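PDB 2YIK: endoglucanase from Clostridium thermocellum, which probably hydrolyses internal beta-1,4-glucosidic bonds of cellulose, as a family 9 glycoside hydrolase of the endoglucanase type. Local coordinates for residues Leu299-Ala302 and Phe303-Tyr306; Phe343-Arg346 and Tyr347-Ala350. One frame throughout, in Å; residues are numbered along the deposited sequence.

Contact 1: Leu299-Ala302 and Phe303-Tyr306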
loop_
_atom_site.group_PDB
_atom_site.type_symbol
_atom_site.label_atom_id
_atom_site.label_comp_id
_atom_site.label_asym_id
_atom_site.label_seq_id
_atom_site.Cartn_x
_atom_site.Cartn_y
_atom_site.Cartn_z
ATOM N N LEU A 299 -10.661 17.927 -8.587
ATOM C CA LEU A 299 -9.491 18.362 -9.330
ATOM C C LEU A 299 -9.024 19.703 -8.770
ATOM O O LEU A 299 -7.820 19.968 -8.704
ATOM C CB LEU A 299 -9.808 18.500 -10.818
ATOM C CG LEU A 299 -8.570 18.626 -11.715
ATOM C CD1 LEU A 299 -7.702 17.359 -11.611
ATOM C CD2 LEU A 299 -9.024 18.852 -13.158
ATOM N N ASP A 300 -9.977 20.545 -8.360
ATOM C CA ASP A 300 -9.648 21.849 -7.788
ATOM C C ASP A 300 -8.910 21.667 -6.465
ATOM O O ASP A 300 -8.008 22.436 -6.136
ATOM C CB ASP A 300 -10.908 22.685 -7.526
ATOM C CG ASP A 300 -11.535 23.226 -8.800
ATOM O OD1 ASP A 300 -10.817 23.389 -9.806
ATOM O OD2 ASP A 300 -12.753 23.510 -8.786
ATOM N N GLU A 301 -9.309 20.660 -5.693
ATOM C CA GLU A 301 -8.647 20.403 -4.424
ATOM C C GLU A 301 -7.244 19.858 -4.676
ATOM O O GLU A 301 -6.304 20.196 -3.958
ATOM C CB GLU A 301 -9.457 19.416 -3.580
ATOM C CG GLU A 301 -10.686 20.040 -2.922
ATOM C CD GLU A 301 -10.331 21.223 -2.038
ATOM O OE1 GLU A 301 -9.637 21.039 -1.015
ATOM O OE2 GLU A 301 -10.737 22.349 -2.377
ATOM N N ALA A 302 -7.103 19.020 -5.701
ATOM C CA ALA A 302 -5.798 18.460 -6.024
ATOM C C ALA A 302 -4.855 19.576 -6.463
ATOM O O ALA A 302 -3.715 19.654 -6.007
ATOM C CB ALA A 302 -5.925 17.414 -7.121
ATOM N N PHE A 303 -5.343 20.451 -7.336
ATOM C CA PHE A 303 -4.534 21.553 -7.834
ATOM C C PHE A 303 -4.148 22.543 -6.743
ATOM O O PHE A 303 -3.086 23.147 -6.807
ATOM C CB PHE A 303 -5.259 22.294 -8.967
ATOM C CG PHE A 303 -5.322 21.523 -10.267
ATOM C CD1 PHE A 303 -4.565 20.366 -10.454
ATOM C CD2 PHE A 303 -6.105 21.984 -11.323
ATOM C CE1 PHE A 303 -4.580 19.680 -11.672
ATOM C CE2 PHE A 303 -6.128 21.309 -12.546
ATOM C CZ PHE A 303 -5.364 20.153 -12.721
ATOM N N LYS A 304 -5.004 22.695 -5.738
ATOM C CA LYS A 304 -4.740 23.616 -4.634
ATOM C C LYS A 304 -3.506 23.225 -3.806
ATOM O O LYS A 304 -2.765 24.089 -3.343
ATOM C CB LYS A 304 -5.969 23.691 -3.715
ATOM C CG LYS A 304 -5.890 24.730 -2.589
ATOM C CD LYS A 304 -7.224 24.843 -1.815
ATOM C CE LYS A 304 -8.398 25.169 -2.751
ATOM N NZ LYS A 304 -9.737 25.295 -2.055
ATOM N N TYR A 305 -3.270 21.929 -3.638
ATOM C CA TYR A 305 -2.149 21.485 -2.820
ATOM C C TYR A 305 -1.031 20.732 -3.536
ATOM O O TYR A 305 0.006 20.470 -2.937
ATOM C CB TYR A 305 -2.677 20.634 -1.663
ATOM C CG TYR A 305 -3.665 21.361 -0.773
ATOM C CD1 TYR A 305 -3.234 22.309 0.159
ATOM C CD2 TYR A 305 -5.035 21.112 -0.874
ATOM C CE1 TYR A 305 -4.146 22.991 0.973
ATOM C CE2 TYR A 305 -5.956 21.784 -0.068
ATOM C CZ TYR A 305 -5.506 22.721 0.853
ATOM O OH TYR A 305 -6.412 23.383 1.653
ATOM N N TYR A 306 -1.232 20.400 -4.806
ATOM C CA TYR A 306 -0.230 19.670 -5.575
ATOM C C TYR A 306 1.122 20.381 -5.685
ATOM O O TYR A 306 1.213 21.500 -6.193
ATOM C CB TYR A 306 -0.763 19.364 -6.981
ATOM C CG TYR A 306 0.205 18.612 -7.884
ATOM C CD1 TYR A 306 0.913 17.500 -7.415
ATOM C CD2 TYR A 306 0.382 18.986 -9.220
ATOM C CE1 TYR A 306 1.774 16.779 -8.256
ATOM C CE2 TYR A 306 1.242 18.270 -10.072
ATOM C CZ TYR A 306 1.935 17.169 -9.580
ATOM O OH TYR A 306 2.805 16.464 -10.394
HETATM O O HOH W 1 -9.128 23.059 0.899
#

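Contact 2: Phe343-Arg346 and Tyr347-Ala350. With CA (calcium ion), chain B.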
loop_
_atom_site.group_PDB
_atom_site.type_symbol
_atom_site.label_atom_id
_atom_site.label_comp_id
_atom_site.label_asym_id
_atom_site.label_seq_id
_atom_site.Cartn_x
_atom_site.Cartn_y
_atom_site.Cartn_z
ATOM N N PHE A 343 -6.282 22.453 -18.027
ATOM C CA PHE A 343 -5.885 21.897 -16.733
ATOM C C PHE A 343 -4.576 22.521 -16.248
ATOM O O PHE A 343 -4.436 22.850 -15.072
ATOM C CB PHE A 343 -5.735 20.369 -16.821
ATOM C CG PHE A 343 -7.047 19.613 -16.877
ATOM C CD1 PHE A 343 -8.251 20.267 -17.144
ATOM C CD2 PHE A 343 -7.064 18.227 -16.700
ATOM C CE1 PHE A 343 -9.455 19.549 -17.238
ATOM C CE2 PHE A 343 -8.257 17.500 -16.791
ATOM C CZ PHE A 343 -9.455 18.162 -17.060
ATOM N N GLU A 344 -3.619 22.686 -17.155
ATOM C CA GLU A 344 -2.337 23.277 -16.788
ATOM C C GLU A 344 -2.512 24.704 -16.273
ATOM O O GLU A 344 -1.942 25.080 -15.247
ATOM C CB GLU A 344 -1.369 23.293 -17.981
ATOM C CG GLU A 344 -0.863 21.929 -18.412
ATOM C CD GLU A 344 -1.857 21.201 -19.275
ATOM O OE1 GLU A 344 -2.996 21.705 -19.421
ATOM O OE2 GLU A 344 -1.507 20.127 -19.798
ATOM N N ASP A 345 -3.299 25.500 -16.988
ATOM C CA ASP A 345 -3.521 26.876 -16.583
ATOM C C ASP A 345 -4.342 26.977 -15.307
ATOM O O ASP A 345 -4.146 27.901 -14.520
ATOM C CB ASP A 345 -4.171 27.667 -17.720
ATOM C CG ASP A 345 -3.237 27.844 -18.897
ATOM O OD1 ASP A 345 -2.009 27.669 -18.707
ATOM O OD2 ASP A 345 -3.718 28.165 -20.008
ATOM N N ARG A 346 -5.257 26.035 -15.102
ATOM C CA ARG A 346 -6.066 26.018 -13.884
ATOM C C ARG A 346 -5.141 25.683 -12.716
ATOM O O ARG A 346 -5.242 26.268 -11.630
ATOM C CB ARG A 346 -7.182 24.968 -13.980
ATOM C CG ARG A 346 -8.458 25.443 -14.692
ATOM C CD ARG A 346 -9.439 24.286 -14.908
ATOM N NE ARG A 346 -9.918 23.689 -13.658
ATOM C CZ ARG A 346 -10.576 22.533 -13.584
ATOM N NH1 ARG A 346 -10.837 21.844 -14.687
ATOM N NH2 ARG A 346 -10.975 22.061 -12.406
ATOM N N TYR A 347 -4.231 24.740 -12.937
ATOM C CA TYR A 347 -3.299 24.366 -11.882
ATOM C C TYR A 347 -2.381 25.538 -11.510
ATOM O O TYR A 347 -2.119 25.778 -10.331
ATOM C CB TYR A 347 -2.457 23.156 -12.293
ATOM C CG TYR A 347 -1.329 22.904 -11.314
ATOM C CD1 TYR A 347 -1.593 22.661 -9.965
ATOM C CD2 TYR A 347 0.003 23.000 -11.718
ATOM C CE1 TYR A 347 -0.559 22.529 -9.040
ATOM C CE2 TYR A 347 1.046 22.871 -10.803
ATOM C CZ TYR A 347 0.756 22.638 -9.464
ATOM O OH TYR A 347 1.783 22.531 -8.559
ATOM N N LYS A 348 -1.893 26.267 -12.509
ATOM C CA LYS A 348 -1.028 27.410 -12.232
ATOM C C LYS A 348 -1.773 28.451 -11.399
ATOM O O LYS A 348 -1.223 28.995 -10.439
ATOM C CB LYS A 348 -0.535 28.040 -13.531
ATOM C CG LYS A 348 0.450 27.176 -14.289
ATOM C CD LYS A 348 0.860 27.842 -15.589
ATOM C CE LYS A 348 0.585 26.941 -16.771
ATOM N NZ LYS A 348 1.078 27.499 -18.052
ATOM N N ARG A 349 -3.024 28.721 -11.763
ATOM C CA ARG A 349 -3.827 29.692 -11.025
ATOM C C ARG A 349 -4.041 29.219 -9.593
ATOM O O ARG A 349 -3.971 30.006 -8.654
ATOM C CB ARG A 349 -5.190 29.911 -11.709
ATOM C CG ARG A 349 -5.179 30.946 -12.842
ATOM C CD ARG A 349 -6.602 31.287 -13.317
ATOM N NE ARG A 349 -7.209 30.191 -14.072
ATOM C CZ ARG A 349 -6.972 29.945 -15.360
ATOM N NH1 ARG A 349 -6.161 30.737 -16.058
ATOM N NH2 ARG A 349 -7.563 28.921 -15.956
ATOM N N ALA A 350 -4.280 27.922 -9.433
ATOM C CA ALA A 350 -4.533 27.325 -8.122
ATOM C C ALA A 350 -3.337 27.279 -7.170
ATOM O O ALA A 350 -3.504 27.375 -5.958
ATOM C CB ALA A 350 -5.086 25.913 -8.308
HETATM CA CA CA B . -3.888 19.738 -20.975
HETATM O O HOH W 2 -2.124 18.512 -22.499
#

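Contact 1: Leu299-Ala302 and Phe303-Tyr306
Leu299 and Phe303 stand one turn apart on helix 296-305, and the leucine lies over one face of the ring. Its CG stands 3.9 Å from the centroid of the Phe303 ring, 22° off the normal, and makes a CH-pi contact. CD1 and CD2 flank it over the rim near CZ. The leucine CG is anti to the backbone N (chi1 -166°), which carries the branch along the helix to the ring. The same ring is met edge-to-face by Tyr347.

Charge pairing occupies the side of Glu301. Glu301 OE2 takes Lys304 NZ at 3.1 Å, on the syn side of the carboxylate and 20° out of its plane. The Glu301 and Lys304 chains lie side by side, pointing the same way, which brings NZ to the carboxylate. The other oxygen, Glu301 OE1, is hydrogen-bonded to Tyr282 OH. It also accepts a bond from a water at 2.8 Å, and that water is hydrogen-bonded to Tyr305 OH.

Backbone bonds close the helix. Phe303 N bonds to Leu299 O at 2.9 Å. Ala302 O receives Tyr306 N at 2.9 Å and, weakly, Tyr305 N at 3.3 Å. Tyr306 is the first residue to leave helical geometry.

Both oxygens of the buried Glu301 are thus engaged. Lysine, tyrosine and water would together favour its charged form.

Contact 2: Phe343-Arg346 and Tyr347-Ala350
Lys348 lies alongside Asp345 on helix 342-350, with NZ 3.2 Å from Asp345 OD1. This is a salt bridge, though weak as a hydrogen bond. Lys348 is buried, and its NZ also donates to the backbone oxygens of Gln355 and Glu357. Its aliphatic part runs past Glu344 O, with CG 3.3 Å from that oxygen. Regular backbone bonds run through the helix, such as Tyr347 N to Phe343 O at 2.9 Å. On this packed side Glu344 bends at chi2 (81°) and turns its carboxylate to the calcium ion. OE1 and OE2 of Glu344 both bind the metal at 2.7 Å, a bidentate grip. Asn333, Asp337 and Ser340 share the site.

The solvent side is looser. Arg349 is exposed and folds back over its own helix. The face of its guanidinium lies over Asp345 O, 3.6 Å from the plane. Its NH2 reaches only 3.8 Å from Arg346 CG. The carboxylate of Asp345 stays further off, with OD2 5.3 Å from Arg349 NH1.

Bound to both Glu344 oxygens, calcium ties this helix to residues 333-340. The Lys348 ammonium has two carbonyl partners and one carboxylate, whose negative charge would favour its protonated form.

How the contacts relate
Contacts 1 and 2 lie on neighbouring helices, 296-305 and 342-350, with centres about 9 Å apart. Two polar links join them. Asp300 OD1 of contact 1 meets Arg346 NH2 of contact 2 in a salt bridge of 2.9 Å, and Glu296 is a second acidic partner of that arginine. Tyr347 OH lies 2.6 Å from Tyr306 O, a probable hydrogen bond just past the end of the first helix. The Phe303 ring also packs on the backbone of contact 2, with CE2 3.4 Å from Phe343 O. The calcium ion held by Glu344 of contact 2 lies about 8 Å from the Phe303 side chain. Both contacts are away from the predicted active-site residue His451.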